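Long-range contact in transcription regulator AcaB (Escherichia coli, PDB 6N8B), which probably regulates transcription of plasmid-borne genes and plays a crucial role in the conjugation of IncC plasmids: residues F42-D53 with N116-I127. Sequence-based numbering, arbitrary orientation.
Sequences FERVSNSLFSID and NSPQVAQFAHLI
Asn-116, in the turn before helix 118-142, brings its CB to the edge of the Phe-50 ring, near its plane (Asn-116 CB to Phe-50 CD2, 4.3 Å). The amide OD1 turns elsewhere and takes a weak hydrogen bond from Arg-20, whose side chain also touches Phe-50. Ser-117, the N-cap residue, sets its CB against the carboxylate of the facing helix, Ser-117 CB lying 3.7 Å from Asp-53 OD2; this is contact without a hydrogen bond. At Gln-119 it is the base of the side chain that packs, Gln-119 CB reaching Leu-49 CD1 at 3.6 Å, while the chain bends at chi2 and leaves the amide oxygen OE1 nearest the Asp-53 carboxylate, with no hydrogen bond between the two oxygens. The same leucine methyl also rests on the backbone between Gln-119 and Val-120.

Helices 32-59 and 118-142 belong to a bundle of four long helices, and here they run nearly antiparallel, their short segments inclined at 155° with axes 9.5 Å apart. Residues three and four positions apart on each helix meet along this interface, largely through apolar groups. Val-120 divides its two methyls between neighbours: CG1 lies 3.7 Å from Phe-42 CZ and also touches the Ser-46 hydroxyl, whereas CG2 meets Leu-49 CD1. The Phe-123 ring receives Val-45 CG1 over its face in a CH-pi contact, 4.0 Å from the methyl carbon to the ring centroid and 10° off the normal. The edge of that ring is met by Phe-42, with Phe-123 CD2 and Phe-42 CD1 3.9 Å apart. Phe-42 CG stands opposite the backbone N (chi1 -177°), and the ring thereby extends across to Ala-124, whose CB is 3.6 Å from Phe-42 CE1. Beyond it, Ile-127 CD1 approaches Phe-42 more loosely, and the Ile-127 side chain also touches Val-37 and Met-38 of the same helix.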
loop_
_atom_site.group_PDB
_atom_site.type_symbol
_atom_site.label_atom_id
_atom_site.label_comp_id
_atom_site.label_asym_id
_atom_site.label_seq_id
_atom_site.Cartn_x
_atom_site.Cartn_y
_atom_site.Cartn_z
ATOM N N PHE A 42 5.578 1.645 3.891
ATOM C CA PHE A 42 4.632 2.689 4.284
ATOM C C PHE A 42 5.260 4.078 4.235
ATOM O O PHE A 42 4.765 4.969 3.535
ATOM C CB PHE A 42 4.072 2.416 5.678
ATOM C CG PHE A 42 3.033 3.411 6.108
ATOM C CD1 PHE A 42 1.723 3.299 5.668
ATOM C CD2 PHE A 42 3.365 4.465 6.940
ATOM C CE1 PHE A 42 0.766 4.215 6.054
ATOM C CE2 PHE A 42 2.409 5.387 7.329
ATOM C CZ PHE A 42 1.109 5.260 6.885
ATOM N N GLU A 43 6.332 4.291 4.999
ATOM C CA GLU A 43 6.889 5.636 5.100
ATOM C C GLU A 43 7.384 6.137 3.752
ATOM O O GLU A 43 7.301 7.337 3.469
ATOM C CB GLU A 43 8.007 5.664 6.136
ATOM C CG GLU A 43 7.491 5.535 7.556
ATOM C CD GLU A 43 8.484 6.021 8.585
ATOM O OE1 GLU A 43 9.698 6.031 8.285
ATOM O OE2 GLU A 43 8.048 6.393 9.695
ATOM N N ARG A 44 7.885 5.239 2.905
ATOM C CA ARG A 44 8.233 5.628 1.544
ATOM C C ARG A 44 6.991 6.026 0.754
ATOM O O ARG A 44 6.989 7.044 0.053
ATOM C CB ARG A 44 8.974 4.491 0.846
ATOM C CG ARG A 44 9.421 4.831 -0.561
ATOM C CD ARG A 44 10.360 6.020 -0.581
ATOM N NE ARG A 44 10.591 6.507 -1.937
ATOM C CZ ARG A 44 9.869 7.460 -2.519
ATOM N NH1 ARG A 44 8.868 8.030 -1.862
ATOM N NH2 ARG A 44 10.147 7.843 -3.757
ATOM N N VAL A 45 5.924 5.227 0.854
ATOM C CA VAL A 45 4.678 5.541 0.159
ATOM C C VAL A 45 4.025 6.782 0.750
ATOM O O VAL A 45 3.471 7.613 0.022
ATOM C CB VAL A 45 3.733 4.328 0.202
ATOM C CG1 VAL A 45 2.361 4.689 -0.332
ATOM C CG2 VAL A 45 4.305 3.206 -0.620
ATOM N N SER A 46 4.111 6.949 2.073
ATOM C CA SER A 46 3.556 8.142 2.705
ATOM C C SER A 46 4.236 9.396 2.181
ATOM O O SER A 46 3.577 10.402 1.897
ATOM C CB SER A 46 3.697 8.047 4.225
ATOM O OG SER A 46 2.931 9.045 4.879
ATOM N N ASN A 47 5.560 9.349 2.053
ATOM C CA ASN A 47 6.319 10.445 1.480
ATOM C C ASN A 47 6.083 10.555 -0.025
ATOM O O ASN A 47 6.095 11.667 -0.564
ATOM C CB ASN A 47 7.789 10.209 1.855
ATOM C CG ASN A 47 8.770 11.076 1.099
ATOM O OD1 ASN A 47 8.421 12.046 0.439
ATOM N ND2 ASN A 47 10.033 10.720 1.214
ATOM N N SER A 48 5.739 9.451 -0.691
ATOM C CA SER A 48 5.527 9.499 -2.133
ATOM C C SER A 48 4.214 10.190 -2.469
ATOM O O SER A 48 4.171 11.051 -3.353
ATOM C CB SER A 48 5.553 8.090 -2.726
ATOM O OG SER A 48 5.430 8.140 -4.138
ATOM N N LEU A 49 3.131 9.830 -1.774
ATOM C CA LEU A 49 1.858 10.504 -2.009
ATOM C C LEU A 49 1.923 11.973 -1.612
ATOM O O LEU A 49 1.260 12.810 -2.234
ATOM C CB LEU A 49 0.736 9.798 -1.248
ATOM C CG LEU A 49 0.440 8.353 -1.661
ATOM C CD1 LEU A 49 -0.425 7.657 -0.619
ATOM C CD2 LEU A 49 -0.222 8.303 -3.031
ATOM N N PHE A 50 2.736 12.310 -0.608
ATOM C CA PHE A 50 2.926 13.710 -0.248
ATOM C C PHE A 50 3.608 14.469 -1.377
ATOM O O PHE A 50 3.180 15.567 -1.749
ATOM C CB PHE A 50 3.746 13.810 1.041
ATOM C CG PHE A 50 3.834 15.203 1.602
ATOM C CD1 PHE A 50 4.746 16.117 1.094
ATOM C CD2 PHE A 50 3.005 15.598 2.638
ATOM C CE1 PHE A 50 4.828 17.398 1.606
ATOM C CE2 PHE A 50 3.083 16.878 3.157
ATOM C CZ PHE A 50 3.996 17.780 2.639
ATOM N N SER A 51 4.671 13.892 -1.938
ATOM C CA SER A 51 5.378 14.555 -3.025
ATOM C C SER A 51 4.486 14.702 -4.248
ATOM O O SER A 51 4.491 15.746 -4.907
ATOM C CB SER A 51 6.642 13.770 -3.375
ATOM O OG SER A 51 7.446 13.574 -2.224
ATOM N N ILE A 52 3.695 13.671 -4.551
ATOM C CA ILE A 52 2.780 13.739 -5.686
ATOM C C ILE A 52 1.815 14.902 -5.518
ATOM O O ILE A 52 1.621 15.706 -6.436
ATOM C CB ILE A 52 2.027 12.406 -5.847
ATOM C CG1 ILE A 52 2.985 11.306 -6.289
ATOM C CG2 ILE A 52 0.891 12.551 -6.845
ATOM C CD1 ILE A 52 2.418 9.918 -6.146
ATOM N N ASP A 53 1.221 15.028 -4.327
ATOM C CA ASP A 53 0.245 16.087 -4.087
ATOM C C ASP A 53 0.832 17.475 -4.313
ATOM O O ASP A 53 0.118 18.376 -4.763
ATOM C CB ASP A 53 -0.321 15.963 -2.672
ATOM C CG ASP A 53 -1.400 14.895 -2.567
ATOM O OD1 ASP A 53 -2.254 14.818 -3.478
ATOM O OD2 ASP A 53 -1.392 14.128 -1.578
ATOM N N ASN A 116 -1.447 12.430 6.249
ATOM C CA ASN A 116 -1.513 13.789 5.734
ATOM C C ASN A 116 -2.504 13.939 4.590
ATOM O O ASN A 116 -2.909 15.066 4.286
ATOM C CB ASN A 116 -0.128 14.255 5.272
ATOM C CG ASN A 116 0.818 14.520 6.429
ATOM O OD1 ASN A 116 0.882 15.634 6.951
ATOM N ND2 ASN A 116 1.564 13.496 6.831
ATOM N N SER A 117 -2.904 12.842 3.961
ATOM C CA SER A 117 -3.821 12.885 2.834
ATOM C C SER A 117 -4.677 11.636 2.875
ATOM O O SER A 117 -4.269 10.618 3.453
ATOM C CB SER A 117 -3.062 12.978 1.504
ATOM O OG SER A 117 -2.340 11.786 1.253
ATOM N N PRO A 118 -5.878 11.675 2.291
ATOM C CA PRO A 118 -6.719 10.464 2.300
ATOM C C PRO A 118 -6.057 9.260 1.645
ATOM O O PRO A 118 -6.293 8.128 2.083
ATOM C CB PRO A 118 -7.997 10.890 1.560
ATOM C CG PRO A 118 -7.886 12.341 1.304
ATOM C CD PRO A 118 -6.495 12.796 1.555
ATOM N N GLN A 119 -5.228 9.462 0.617
ATOM C CA GLN A 119 -4.572 8.329 -0.033
ATOM C C GLN A 119 -3.651 7.575 0.923
ATOM O O GLN A 119 -3.523 6.350 0.814
ATOM C CB GLN A 119 -3.815 8.787 -1.281
ATOM C CG GLN A 119 -4.705 9.336 -2.399
ATOM C CD GLN A 119 -5.220 10.736 -2.144
ATOM O OE1 GLN A 119 -4.600 11.520 -1.426
ATOM N NE2 GLN A 119 -6.370 11.055 -2.728
ATOM N N VAL A 120 -3.002 8.273 1.858
ATOM C CA VAL A 120 -2.210 7.572 2.867
ATOM C C VAL A 120 -3.112 6.729 3.760
ATOM O O VAL A 120 -2.744 5.620 4.166
ATOM C CB VAL A 120 -1.367 8.566 3.687
ATOM C CG1 VAL A 120 -0.439 7.823 4.632
ATOM C CG2 VAL A 120 -0.571 9.456 2.760
ATOM N N ALA A 121 -4.304 7.239 4.084
ATOM C CA ALA A 121 -5.248 6.459 4.875
ATOM C C ALA A 121 -5.633 5.173 4.160
ATOM O O ALA A 121 -5.718 4.111 4.786
ATOM C CB ALA A 121 -6.493 7.283 5.189
ATOM N N GLN A 122 -5.854 5.242 2.845
ATOM C CA GLN A 122 -6.305 4.058 2.125
ATOM C C GLN A 122 -5.196 3.025 2.011
ATOM O O GLN A 122 -5.455 1.822 2.113
ATOM C CB GLN A 122 -6.811 4.441 0.738
ATOM C CG GLN A 122 -7.778 5.597 0.739
ATOM C CD GLN A 122 -8.063 6.126 -0.649
ATOM O OE1 GLN A 122 -7.160 6.245 -1.479
ATOM N NE2 GLN A 122 -9.324 6.453 -0.910
ATOM N N PHE A 123 -3.952 3.468 1.810
ATOM C CA PHE A 123 -2.843 2.520 1.813
ATOM C C PHE A 123 -2.676 1.881 3.183
ATOM O O PHE A 123 -2.491 0.664 3.290
ATOM C CB PHE A 123 -1.548 3.204 1.384
ATOM C CG PHE A 123 -0.410 2.249 1.176
ATOM C CD1 PHE A 123 -0.264 1.577 -0.023
ATOM C CD2 PHE A 123 0.507 2.014 2.187
ATOM C CE1 PHE A 123 0.779 0.691 -0.216
ATOM C CE2 PHE A 123 1.553 1.130 2.001
ATOM C CZ PHE A 123 1.689 0.469 0.797
ATOM N N ALA A 124 -2.741 2.690 4.243
ATOM C CA ALA A 124 -2.710 2.139 5.591
ATOM C C ALA A 124 -3.911 1.245 5.845
ATOM O O ALA A 124 -3.814 0.274 6.602
ATOM C CB ALA A 124 -2.656 3.264 6.624
ATOM N N HIS A 125 -5.047 1.543 5.218
ATOM C CA HIS A 125 -6.188 0.663 5.401
ATOM C C HIS A 125 -6.054 -0.599 4.563
ATOM O O HIS A 125 -6.571 -1.647 4.953
ATOM C CB HIS A 125 -7.484 1.400 5.056
ATOM C CG HIS A 125 -8.717 0.697 5.531
ATOM N ND1 HIS A 125 -9.085 0.659 6.858
ATOM C CD2 HIS A 125 -9.654 -0.012 4.860
ATOM C CE1 HIS A 125 -10.203 -0.035 6.983
ATOM N NE2 HIS A 125 -10.569 -0.454 5.785
ATOM N N LEU A 126 -5.312 -0.537 3.452
ATOM C CA LEU A 126 -4.992 -1.746 2.697
ATOM C C LEU A 126 -4.147 -2.710 3.520
ATOM O O LEU A 126 -4.332 -3.931 3.443
ATOM C CB LEU A 126 -4.273 -1.388 1.396
ATOM C CG LEU A 126 -5.168 -0.774 0.323
ATOM C CD1 LEU A 126 -4.403 -0.584 -0.966
ATOM C CD2 LEU A 126 -6.372 -1.658 0.105
ATOM N N ILE A 127 -3.198 -2.182 4.293
ATOM C CA ILE A 127 -2.350 -3.040 5.112
ATOM C C ILE A 127 -3.186 -3.762 6.160
ATOM O O ILE A 127 -2.937 -4.930 6.481
ATOM C CB ILE A 127 -1.222 -2.209 5.749
ATOM C CG1 ILE A 127 -0.383 -1.549 4.653
ATOM C CG2 ILE A 127 -0.363 -3.072 6.667
ATOM C CD1 ILE A 127 0.970 -1.082 5.115
#